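Local coordinates for protein inositol-1,4,5-trisphosphate 5-phosphatase 1 (Schizosaccharomyces pombe, PDB 1I9Z) that removes the 5-phosphate from soluble and lipid inositol phosphates through its magnesium-dependent catalytic domain, the part of the longer synaptojanin-like protein described here, at residues 25-33 / 46-55; 81-92 / 107-118. All blocks are in the same frame, centred on the assembly; numbering follows the deposited sequence.

Contact 1 (25-33 / 46-55); sequences VKIFVASYN and WLFPENTPLA
Phe28 and Trp46 each bury close to 100 Å² here, and Lys26 follows with 84 Å². With CG anti to the backbone N (chi1 -170°), the Phe28 ring drives its far end into the backbone where the short helix stops: CZ lies 3.3 Å from Trp46 O, which sits at the ring edge, while Leu47 O stands over one face, 3.5 Å above the plane and displaced toward the rim. Trp46 O, buried here, has no hydrogen-bonding partner in the model and meets only the ring edge of Phe28 across the contact. Pro49 approaches from the opposite direction, its CD 3.5 Å from Phe28 CZ. At the root of the side chain, Phe28 CB packs on Ala55 CB at 3.8 Å. Tyr310 of the neighbouring strand 309-320 meets the same ring with nearly parallel planes.

These residues belong to a beta-alpha-beta unit, strand 20-33, helix 44-47 and strand 57-63, of the DNase I-like fold; 46-55 is the return connection, running under the side chains that alternate along one face of 25-33.

Trp46 is enclosed on both faces. Leu47 CD1 lies 3.6 Å above the centre of one, and Tyr32 presents its edge to the other, a T-shaped pair with planes at 69° and Tyr32 CD2 3.9 Å from Trp46 CZ3. From the strand, Ala30 CB reaches to 3.5 Å from Trp46 CZ2, oblique to the ring. The indole N-H is used on Ile309 O, which helps to fix the rotation of the ring. At the other end Lys26 O packs on Ala55 CB, and the Lys26 side chain crosses Pro53 at a slant, with NZ near CD; no hydrogen bond ties it to the loop.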
loop_
_atom_site.group_PDB
_atom_site.type_symbol
_atom_site.label_atom_id
_atom_site.label_comp_id
_atom_site.label_asym_id
_atom_site.label_seq_id
_atom_site.Cartn_x
_atom_site.Cartn_y
_atom_site.Cartn_z
ATOM N N VAL A 25 -13.754 2.659 -6.084
ATOM C CA VAL A 25 -12.772 3.735 -6.189
ATOM C C VAL A 25 -11.489 3.086 -6.756
ATOM O O VAL A 25 -11.102 2.026 -6.272
ATOM C CB VAL A 25 -12.492 4.324 -4.778
ATOM C CG1 VAL A 25 -11.281 5.290 -4.822
ATOM C CG2 VAL A 25 -13.781 5.084 -4.279
ATOM N N LYS A 26 -10.862 3.707 -7.759
ATOM C CA LYS A 26 -9.615 3.189 -8.366
ATOM C C LYS A 26 -8.405 3.754 -7.605
ATOM O O LYS A 26 -8.305 4.969 -7.410
ATOM C CB LYS A 26 -9.490 3.643 -9.828
ATOM C CG LYS A 26 -10.560 3.069 -10.785
ATOM C CD LYS A 26 -10.537 3.881 -12.089
ATOM C CE LYS A 26 -11.265 3.181 -13.287
ATOM N NZ LYS A 26 -10.282 2.478 -14.245
ATOM N N ILE A 27 -7.489 2.876 -7.207
ATOM C CA ILE A 27 -6.343 3.292 -6.408
ATOM C C ILE A 27 -5.044 2.845 -7.056
ATOM O O ILE A 27 -4.900 1.684 -7.448
ATOM C CB ILE A 27 -6.415 2.693 -4.998
ATOM C CG1 ILE A 27 -7.700 3.161 -4.300
ATOM C CG2 ILE A 27 -5.138 3.127 -4.216
ATOM C CD1 ILE A 27 -7.969 2.475 -2.912
ATOM N N PHE A 28 -4.114 3.764 -7.194
ATOM C CA PHE A 28 -2.822 3.498 -7.860
ATOM C C PHE A 28 -1.759 3.595 -6.787
ATOM O O PHE A 28 -1.646 4.647 -6.122
ATOM C CB PHE A 28 -2.546 4.573 -8.920
ATOM C CG PHE A 28 -1.358 4.264 -9.817
ATOM C CD1 PHE A 28 -1.563 3.680 -11.095
ATOM C CD2 PHE A 28 -0.031 4.574 -9.425
ATOM C CE1 PHE A 28 -0.495 3.406 -11.958
ATOM C CE2 PHE A 28 1.072 4.302 -10.280
ATOM C CZ PHE A 28 0.824 3.695 -11.578
ATOM N N VAL A 29 -1.007 2.525 -6.577
ATOM C CA VAL A 29 0.002 2.472 -5.539
ATOM C C VAL A 29 1.345 2.353 -6.213
ATOM O O VAL A 29 1.555 1.485 -7.050
ATOM C CB VAL A 29 -0.211 1.275 -4.561
ATOM C CG1 VAL A 29 0.965 1.197 -3.497
ATOM C CG2 VAL A 29 -1.527 1.406 -3.855
ATOM N N ALA A 30 2.233 3.262 -5.855
ATOM C CA ALA A 30 3.536 3.371 -6.465
ATOM C C ALA A 30 4.650 3.432 -5.432
ATOM O O ALA A 30 4.561 4.178 -4.468
ATOM C CB ALA A 30 3.580 4.709 -7.349
ATOM N N SER A 31 5.736 2.714 -5.718
ATOM C CA SER A 31 6.886 2.626 -4.829
ATOM C C SER A 31 8.219 2.812 -5.570
ATOM O O SER A 31 8.429 2.251 -6.684
ATOM C CB SER A 31 6.880 1.254 -4.096
ATOM O OG SER A 31 7.775 1.329 -3.018
ATOM N N TYR A 32 9.144 3.550 -4.948
ATOM C CA TYR A 32 10.443 3.783 -5.552
ATOM C C TYR A 32 11.563 4.031 -4.560
ATOM O O TYR A 32 11.489 4.984 -3.780
ATOM C CB TYR A 32 10.323 4.990 -6.512
ATOM C CG TYR A 32 11.391 5.153 -7.594
ATOM C CD1 TYR A 32 12.449 4.249 -7.775
ATOM C CD2 TYR A 32 11.284 6.221 -8.515
ATOM C CE1 TYR A 32 13.392 4.431 -8.856
ATOM C CE2 TYR A 32 12.183 6.387 -9.545
ATOM C CZ TYR A 32 13.229 5.504 -9.708
ATOM O OH TYR A 32 14.168 5.716 -10.724
ATOM N N ASN A 33 12.552 3.135 -4.499
ATOM C CA ASN A 33 13.740 3.367 -3.681
ATOM C C ASN A 33 14.630 4.183 -4.652
ATOM O O ASN A 33 15.149 3.671 -5.657
ATOM C CB ASN A 33 14.517 2.065 -3.349
ATOM C CG ASN A 33 15.738 2.359 -2.564
ATOM O OD1 ASN A 33 16.497 3.275 -2.918
ATOM N ND2 ASN A 33 16.000 1.578 -1.488
ATOM N N TRP A 46 6.217 5.693 -15.077
ATOM C CA TRP A 46 5.921 5.079 -13.784
ATOM C C TRP A 46 4.491 5.319 -13.265
ATOM O O TRP A 46 3.764 4.404 -12.866
ATOM C CB TRP A 46 7.004 5.544 -12.784
ATOM C CG TRP A 46 6.772 5.093 -11.322
ATOM C CD1 TRP A 46 6.342 3.866 -10.886
ATOM C CD2 TRP A 46 7.043 5.862 -10.152
ATOM N NE1 TRP A 46 6.354 3.813 -9.490
ATOM C CE2 TRP A 46 6.785 5.026 -9.015
ATOM C CE3 TRP A 46 7.501 7.183 -9.945
ATOM C CZ2 TRP A 46 6.958 5.474 -7.716
ATOM C CZ3 TRP A 46 7.681 7.646 -8.683
ATOM C CH2 TRP A 46 7.421 6.800 -7.541
ATOM N N LEU A 47 4.084 6.584 -13.281
ATOM C CA LEU A 47 2.779 6.951 -12.786
ATOM C C LEU A 47 1.623 6.837 -13.776
ATOM O O LEU A 47 0.465 6.742 -13.342
ATOM C CB LEU A 47 2.859 8.381 -12.195
ATOM C CG LEU A 47 3.111 8.560 -10.664
ATOM C CD1 LEU A 47 3.713 7.320 -9.959
ATOM C CD2 LEU A 47 3.921 9.814 -10.377
ATOM N N PHE A 48 1.904 6.853 -15.096
ATOM C CA PHE A 48 0.799 6.701 -16.095
ATOM C C PHE A 48 1.255 5.573 -17.040
ATOM O O PHE A 48 1.367 5.750 -18.263
ATOM C CB PHE A 48 0.660 8.013 -16.859
ATOM C CG PHE A 48 0.512 9.198 -15.948
ATOM C CD1 PHE A 48 1.326 10.307 -16.099
ATOM C CD2 PHE A 48 -0.506 9.214 -14.998
ATOM C CE1 PHE A 48 1.109 11.465 -15.288
ATOM C CE2 PHE A 48 -0.737 10.326 -14.193
ATOM C CZ PHE A 48 0.076 11.452 -14.342
ATOM N N PRO A 49 1.541 4.407 -16.469
ATOM C CA PRO A 49 2.021 3.263 -17.245
ATOM C C PRO A 49 1.064 2.606 -18.168
ATOM O O PRO A 49 1.487 2.010 -19.180
ATOM C CB PRO A 49 2.451 2.287 -16.170
ATOM C CG PRO A 49 1.276 2.459 -15.173
ATOM C CD PRO A 49 1.199 3.993 -15.085
ATOM N N GLU A 50 -0.213 2.669 -17.825
ATOM C CA GLU A 50 -1.217 1.986 -18.644
ATOM C C GLU A 50 -1.961 2.974 -19.478
ATOM O O GLU A 50 -1.864 4.186 -19.258
ATOM C CB GLU A 50 -2.247 1.209 -17.766
ATOM C CG GLU A 50 -2.651 1.861 -16.398
ATOM C CD GLU A 50 -2.949 3.392 -16.476
ATOM O OE1 GLU A 50 -3.929 3.756 -17.183
ATOM O OE2 GLU A 50 -2.207 4.221 -15.842
ATOM N N ASN A 51 -2.706 2.427 -20.428
ATOM C CA ASN A 51 -3.554 3.212 -21.289
ATOM C C ASN A 51 -4.921 3.072 -20.645
ATOM O O ASN A 51 -5.818 2.497 -21.242
ATOM C CB ASN A 51 -3.580 2.597 -22.678
ATOM C CG ASN A 51 -4.076 3.546 -23.699
ATOM O OD1 ASN A 51 -3.489 4.618 -23.889
ATOM N ND2 ASN A 51 -5.168 3.180 -24.381
ATOM N N THR A 52 -5.071 3.553 -19.408
ATOM C CA THR A 52 -6.354 3.442 -18.698
ATOM C C THR A 52 -6.697 4.758 -17.979
ATOM O O THR A 52 -5.882 5.685 -17.942
ATOM C CB THR A 52 -6.363 2.276 -17.673
ATOM O OG1 THR A 52 -5.731 2.697 -16.456
ATOM C CG2 THR A 52 -5.625 1.058 -18.244
ATOM N N PRO A 53 -7.911 4.858 -17.409
ATOM C CA PRO A 53 -8.194 6.142 -16.762
ATOM C C PRO A 53 -7.313 6.439 -15.549
ATOM O O PRO A 53 -6.781 5.533 -14.912
ATOM C CB PRO A 53 -9.684 6.037 -16.413
ATOM C CG PRO A 53 -10.213 4.954 -17.394
ATOM C CD PRO A 53 -9.084 3.964 -17.340
ATOM N N LEU A 54 -7.128 7.726 -15.277
ATOM C CA LEU A 54 -6.342 8.124 -14.107
ATOM C C LEU A 54 -7.090 7.608 -12.885
ATOM O O LEU A 54 -8.346 7.549 -12.869
ATOM C CB LEU A 54 -6.253 9.644 -14.044
ATOM C CG LEU A 54 -5.656 10.319 -15.285
ATOM C CD1 LEU A 54 -5.984 11.801 -15.200
ATOM C CD2 LEU A 54 -4.141 10.093 -15.351
ATOM N N ALA A 55 -6.347 7.272 -11.832
ATOM C CA ALA A 55 -6.973 6.756 -10.626
ATOM C C ALA A 55 -7.640 7.856 -9.811
ATOM O O ALA A 55 -7.338 9.032 -9.994
ATOM C CB ALA A 55 -5.906 6.060 -9.731
#

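Contact 2 (81-92 / 107-118); sequences RREWESCVKRLL and SGQLVGTALMIF
Phe118 packs against the helix through Val88 and Leu92: Val88 CG1 meets the ring, 3.5 Å from Phe118 CE1, and Leu92 CD1 packs on the root of the side chain, 3.7 Å from Phe118 CB. Lys89 NZ comes to the ring edge, in plane. Two residues earlier, Met116 bends at chi3 to lay its CE 3.5 Å from Glu85 CG, and Ala114 CB supports the aliphatic part of Arg81.

Helix 78-94 thus packs on one face of the six-stranded sheet of the DNase I-like fold, over the hairpin of strands 102-110 and 113-120, whose type II' turn spans Leu110 to Thr113. The axes of 81-92 and 113-118 approach to 10.2 Å, at 30° to each other, so alternate residues 114, 116 and 118 meet successive helix turns.

The polar edge lies over 107-109 of strand 102-110, which is one edge of the sheet. Glu85 OE2 accepts two bonds from opposite faces of its carboxylate plane: one from Ser107 OG at 2.6 Å, and one from Arg81 NE at 2.7 Å, a nearly straight hydrogen bond (159°) that is part of a salt bridge. Arg81 bends at chi3, carrying NH1 to Gln109 OE1 at 2.7 Å; that bond is less straight, 135°, with guanidinium and amide planes steeply inclined. Gln109 NE2 turns back to Val111 O within the hairpin.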
loop_
_atom_site.group_PDB
_atom_site.type_symbol
_atom_site.label_atom_id
_atom_site.label_comp_id
_atom_site.label_asym_id
_atom_site.label_seq_id
_atom_site.Cartn_x
_atom_site.Cartn_y
_atom_site.Cartn_z
ATOM N N ARG A 81 11.871 15.989 0.203
ATOM C CA ARG A 81 10.550 15.326 0.090
ATOM C C ARG A 81 9.556 16.295 -0.598
ATOM O O ARG A 81 8.807 15.925 -1.491
ATOM C CB ARG A 81 10.007 14.981 1.491
ATOM C CG ARG A 81 8.658 14.312 1.339
ATOM C CD ARG A 81 7.987 14.239 2.671
ATOM N NE ARG A 81 7.294 15.505 2.936
ATOM C CZ ARG A 81 7.429 16.176 4.082
ATOM N NH1 ARG A 81 8.232 15.723 5.038
ATOM N NH2 ARG A 81 6.700 17.263 4.297
ATOM N N ARG A 82 9.592 17.575 -0.217
ATOM C CA ARG A 82 8.684 18.504 -0.835
ATOM C C ARG A 82 8.935 18.725 -2.322
ATOM O O ARG A 82 7.996 19.082 -3.021
ATOM C CB ARG A 82 8.709 19.854 -0.078
ATOM C CG ARG A 82 8.026 19.688 1.273
ATOM C CD ARG A 82 8.060 20.932 2.193
ATOM N NE ARG A 82 7.210 20.611 3.349
ATOM C CZ ARG A 82 7.492 20.889 4.619
ATOM N NH1 ARG A 82 8.639 21.512 4.918
ATOM N NH2 ARG A 82 6.615 20.546 5.569
ATOM N N GLU A 83 10.167 18.539 -2.780
ATOM C CA GLU A 83 10.462 18.692 -4.230
ATOM C C GLU A 83 9.742 17.551 -4.985
ATOM O O GLU A 83 9.183 17.720 -6.065
ATOM C CB GLU A 83 11.953 18.559 -4.479
ATOM C CG GLU A 83 12.782 19.780 -4.032
ATOM C CD GLU A 83 14.274 19.533 -4.248
ATOM O OE1 GLU A 83 14.645 19.272 -5.412
ATOM O OE2 GLU A 83 15.063 19.582 -3.273
ATOM N N TRP A 84 9.801 16.347 -4.394
ATOM C CA TRP A 84 9.116 15.216 -4.989
ATOM C C TRP A 84 7.612 15.464 -4.968
ATOM O O TRP A 84 6.932 15.196 -5.957
ATOM C CB TRP A 84 9.461 13.904 -4.213
ATOM C CG TRP A 84 10.801 13.454 -4.576
ATOM C CD1 TRP A 84 11.923 13.493 -3.810
ATOM C CD2 TRP A 84 11.157 12.812 -5.799
ATOM N NE1 TRP A 84 12.958 12.874 -4.470
ATOM C CE2 TRP A 84 12.518 12.462 -5.705
ATOM C CE3 TRP A 84 10.443 12.496 -6.975
ATOM C CZ2 TRP A 84 13.224 11.795 -6.748
ATOM C CZ3 TRP A 84 11.135 11.807 -8.022
ATOM C CH2 TRP A 84 12.518 11.478 -7.881
ATOM N N GLU A 85 7.083 15.959 -3.848
ATOM C CA GLU A 85 5.644 16.267 -3.794
ATOM C C GLU A 85 5.245 17.219 -4.907
ATOM O O GLU A 85 4.192 17.069 -5.547
ATOM C CB GLU A 85 5.233 16.946 -2.450
ATOM C CG GLU A 85 5.445 15.992 -1.247
ATOM C CD GLU A 85 5.199 16.638 0.101
ATOM O OE1 GLU A 85 4.810 17.823 0.150
ATOM O OE2 GLU A 85 5.397 15.970 1.127
ATOM N N SER A 86 6.044 18.272 -5.059
ATOM C CA SER A 86 5.722 19.248 -6.090
ATOM C C SER A 86 5.804 18.576 -7.461
ATOM O O SER A 86 4.983 18.890 -8.367
ATOM C CB SER A 86 6.748 20.428 -6.010
ATOM O OG SER A 86 6.648 21.217 -7.178
ATOM N N CYS A 87 6.796 17.698 -7.651
ATOM C CA CYS A 87 6.898 17.029 -8.963
ATOM C C CYS A 87 5.711 16.119 -9.261
ATOM O O CYS A 87 5.172 16.109 -10.372
ATOM C CB CYS A 87 8.194 16.222 -9.114
ATOM S SG CYS A 87 9.689 17.208 -9.259
ATOM N N VAL A 88 5.300 15.307 -8.278
ATOM C CA VAL A 88 4.167 14.434 -8.511
ATOM C C VAL A 88 2.888 15.227 -8.754
ATOM O O VAL A 88 2.099 14.935 -9.696
ATOM C CB VAL A 88 3.991 13.471 -7.286
ATOM C CG1 VAL A 88 2.737 12.636 -7.459
ATOM C CG2 VAL A 88 5.229 12.605 -7.148
ATOM N N LYS A 89 2.662 16.254 -7.937
ATOM C CA LYS A 89 1.469 17.061 -8.095
ATOM C C LYS A 89 1.446 17.702 -9.496
ATOM O O LYS A 89 0.407 17.739 -10.142
ATOM C CB LYS A 89 1.455 18.167 -7.020
ATOM C CG LYS A 89 0.159 19.016 -6.899
ATOM C CD LYS A 89 0.303 20.162 -5.793
ATOM C CE LYS A 89 0.340 19.609 -4.281
ATOM N NZ LYS A 89 1.587 18.846 -3.728
ATOM N N ARG A 90 2.585 18.211 -9.952
ATOM C CA ARG A 90 2.602 18.881 -11.298
ATOM C C ARG A 90 2.253 17.850 -12.372
ATOM O O ARG A 90 1.503 18.094 -13.319
ATOM C CB ARG A 90 3.976 19.453 -11.615
ATOM C CG ARG A 90 3.980 20.965 -11.760
ATOM C CD ARG A 90 5.399 21.530 -11.943
ATOM N NE ARG A 90 6.201 21.280 -10.744
ATOM C CZ ARG A 90 7.530 21.158 -10.731
ATOM N NH1 ARG A 90 8.218 21.265 -11.867
ATOM N NH2 ARG A 90 8.174 20.920 -9.598
ATOM N N LEU A 91 2.814 16.681 -12.217
ATOM C CA LEU A 91 2.571 15.632 -13.183
ATOM C C LEU A 91 1.110 15.167 -13.197
ATOM O O LEU A 91 0.480 15.042 -14.282
ATOM C CB LEU A 91 3.590 14.522 -12.860
ATOM C CG LEU A 91 3.976 13.401 -13.798
ATOM C CD1 LEU A 91 4.523 13.885 -15.179
ATOM C CD2 LEU A 91 5.059 12.637 -13.031
ATOM N N LEU A 92 0.508 14.952 -12.022
ATOM C CA LEU A 92 -0.897 14.547 -11.971
ATOM C C LEU A 92 -1.853 15.641 -12.541
ATOM O O LEU A 92 -2.846 15.338 -13.216
ATOM C CB LEU A 92 -1.314 14.266 -10.522
ATOM C CG LEU A 92 -0.673 13.049 -9.891
ATOM C CD1 LEU A 92 -1.184 12.879 -8.448
ATOM C CD2 LEU A 92 -1.035 11.827 -10.760
ATOM N N SER A 107 1.173 13.930 3.650
ATOM C CA SER A 107 2.427 13.229 3.450
ATOM C C SER A 107 3.051 13.040 4.817
ATOM O O SER A 107 2.757 13.752 5.789
ATOM C CB SER A 107 3.440 13.930 2.505
ATOM O OG SER A 107 4.025 15.043 3.154
ATOM N N GLY A 108 3.944 12.077 4.887
ATOM C CA GLY A 108 4.630 11.765 6.131
ATOM C C GLY A 108 6.057 11.362 5.765
ATOM O O GLY A 108 6.312 10.942 4.602
ATOM N N GLN A 109 6.955 11.389 6.750
ATOM C CA GLN A 109 8.342 11.035 6.469
ATOM C C GLN A 109 9.058 10.485 7.667
ATOM O O GLN A 109 8.808 10.954 8.801
ATOM C CB GLN A 109 9.047 12.301 5.911
ATOM C CG GLN A 109 10.531 12.123 5.718
ATOM C CD GLN A 109 11.115 13.270 4.887
ATOM O OE1 GLN A 109 10.596 14.388 4.937
ATOM N NE2 GLN A 109 12.198 12.989 4.123
ATOM N N LEU A 110 9.896 9.462 7.437
ATOM C CA LEU A 110 10.764 8.883 8.506
ATOM C C LEU A 110 12.129 8.752 7.853
ATOM O O LEU A 110 12.389 7.863 7.016
ATOM C CB LEU A 110 10.272 7.516 9.018
ATOM C CG LEU A 110 11.199 7.013 10.141
ATOM C CD1 LEU A 110 11.096 7.909 11.361
ATOM C CD2 LEU A 110 10.823 5.512 10.443
ATOM N N VAL A 111 13.017 9.693 8.209
ATOM C CA VAL A 111 14.317 9.794 7.603
ATOM C C VAL A 111 14.165 9.838 6.054
ATOM O O VAL A 111 13.592 10.764 5.551
ATOM C CB VAL A 111 15.272 8.697 7.977
ATOM C CG1 VAL A 111 16.674 9.040 7.406
ATOM C CG2 VAL A 111 15.319 8.568 9.549
ATOM N N GLY A 112 14.672 8.856 5.309
ATOM C CA GLY A 112 14.518 8.932 3.868
ATOM C C GLY A 112 13.283 8.248 3.253
ATOM O O GLY A 112 13.099 8.199 2.010
ATOM N N THR A 113 12.452 7.711 4.111
ATOM C CA THR A 113 11.224 7.058 3.677
ATOM C C THR A 113 10.080 8.050 3.737
ATOM O O THR A 113 9.953 8.738 4.764
ATOM C CB THR A 113 10.943 5.839 4.617
ATOM O OG1 THR A 113 12.071 4.962 4.552
ATOM C CG2 THR A 113 9.644 5.135 4.202
ATOM N N ALA A 114 9.282 8.163 2.652
ATOM C CA ALA A 114 8.144 9.083 2.697
ATOM C C ALA A 114 6.910 8.500 2.007
ATOM O O ALA A 114 7.009 7.686 1.073
ATOM C CB ALA A 114 8.520 10.449 2.046
ATOM N N LEU A 115 5.755 8.926 2.462
ATOM C CA LEU A 115 4.482 8.469 1.902
ATOM C C LEU A 115 3.669 9.722 1.602
ATOM O O LEU A 115 3.572 10.631 2.433
ATOM C CB LEU A 115 3.693 7.600 2.949
ATOM C CG LEU A 115 2.385 7.003 2.414
ATOM C CD1 LEU A 115 2.722 5.934 1.267
ATOM C CD2 LEU A 115 1.592 6.344 3.624
ATOM N N MET A 116 3.128 9.811 0.399
ATOM C CA MET A 116 2.309 10.965 0.099
ATOM C C MET A 116 1.094 10.462 -0.650
ATOM O O MET A 116 1.199 9.556 -1.536
ATOM C CB MET A 116 3.107 11.992 -0.738
ATOM C CG MET A 116 3.696 11.392 -1.980
ATOM S SD MET A 116 4.917 12.581 -2.808
ATOM C CE MET A 116 6.228 12.581 -1.786
ATOM N N ILE A 117 -0.067 11.033 -0.317
ATOM C CA ILE A 117 -1.310 10.568 -0.922
ATOM C C ILE A 117 -2.041 11.742 -1.605
ATOM O O ILE A 117 -2.201 12.824 -0.998
ATOM C CB ILE A 117 -2.201 9.915 0.183
ATOM C CG1 ILE A 117 -1.507 8.635 0.733
ATOM C CG2 ILE A 117 -3.611 9.533 -0.466
ATOM C CD1 ILE A 117 -2.396 7.835 1.720
ATOM N N PHE A 118 -2.375 11.543 -2.891
ATOM C CA PHE A 118 -3.108 12.533 -3.675
ATOM C C PHE A 118 -4.471 11.982 -4.086
ATOM O O PHE A 118 -4.609 10.772 -4.312
ATOM C CB PHE A 118 -2.344 12.881 -4.937
ATOM C CG PHE A 118 -0.995 13.464 -4.685
ATOM C CD1 PHE A 118 0.117 12.639 -4.491
ATOM C CD2 PHE A 118 -0.827 14.849 -4.673
ATOM C CE1 PHE A 118 1.373 13.207 -4.288
ATOM C CE2 PHE A 118 0.441 15.404 -4.470
ATOM C CZ PHE A 118 1.513 14.578 -4.280
#

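Contact 1 and contact 2 pack against the same six-stranded sheet, with centres 15 Å apart, and they join directly. Phe48 CE2 lies 3.8 Å from Leu92 CD2, and Leu47 CD2 is 4.0 Å from Leu91 CD2, so the end of helix 44-47 meets the C-terminal part of helix 78-94. Strand 57-63 lies between strands 20-33 and 113-120 in the sheet; its Tyr58 touches both Phe48 and Leu92. Both contacts stand back from the catalytic centre: the Tyr32 side chain is about 10 Å from the bound calcium ion and about 13 Å from the inositol bisphosphate, and that of Trp84 is about 13 Å from the calcium ion.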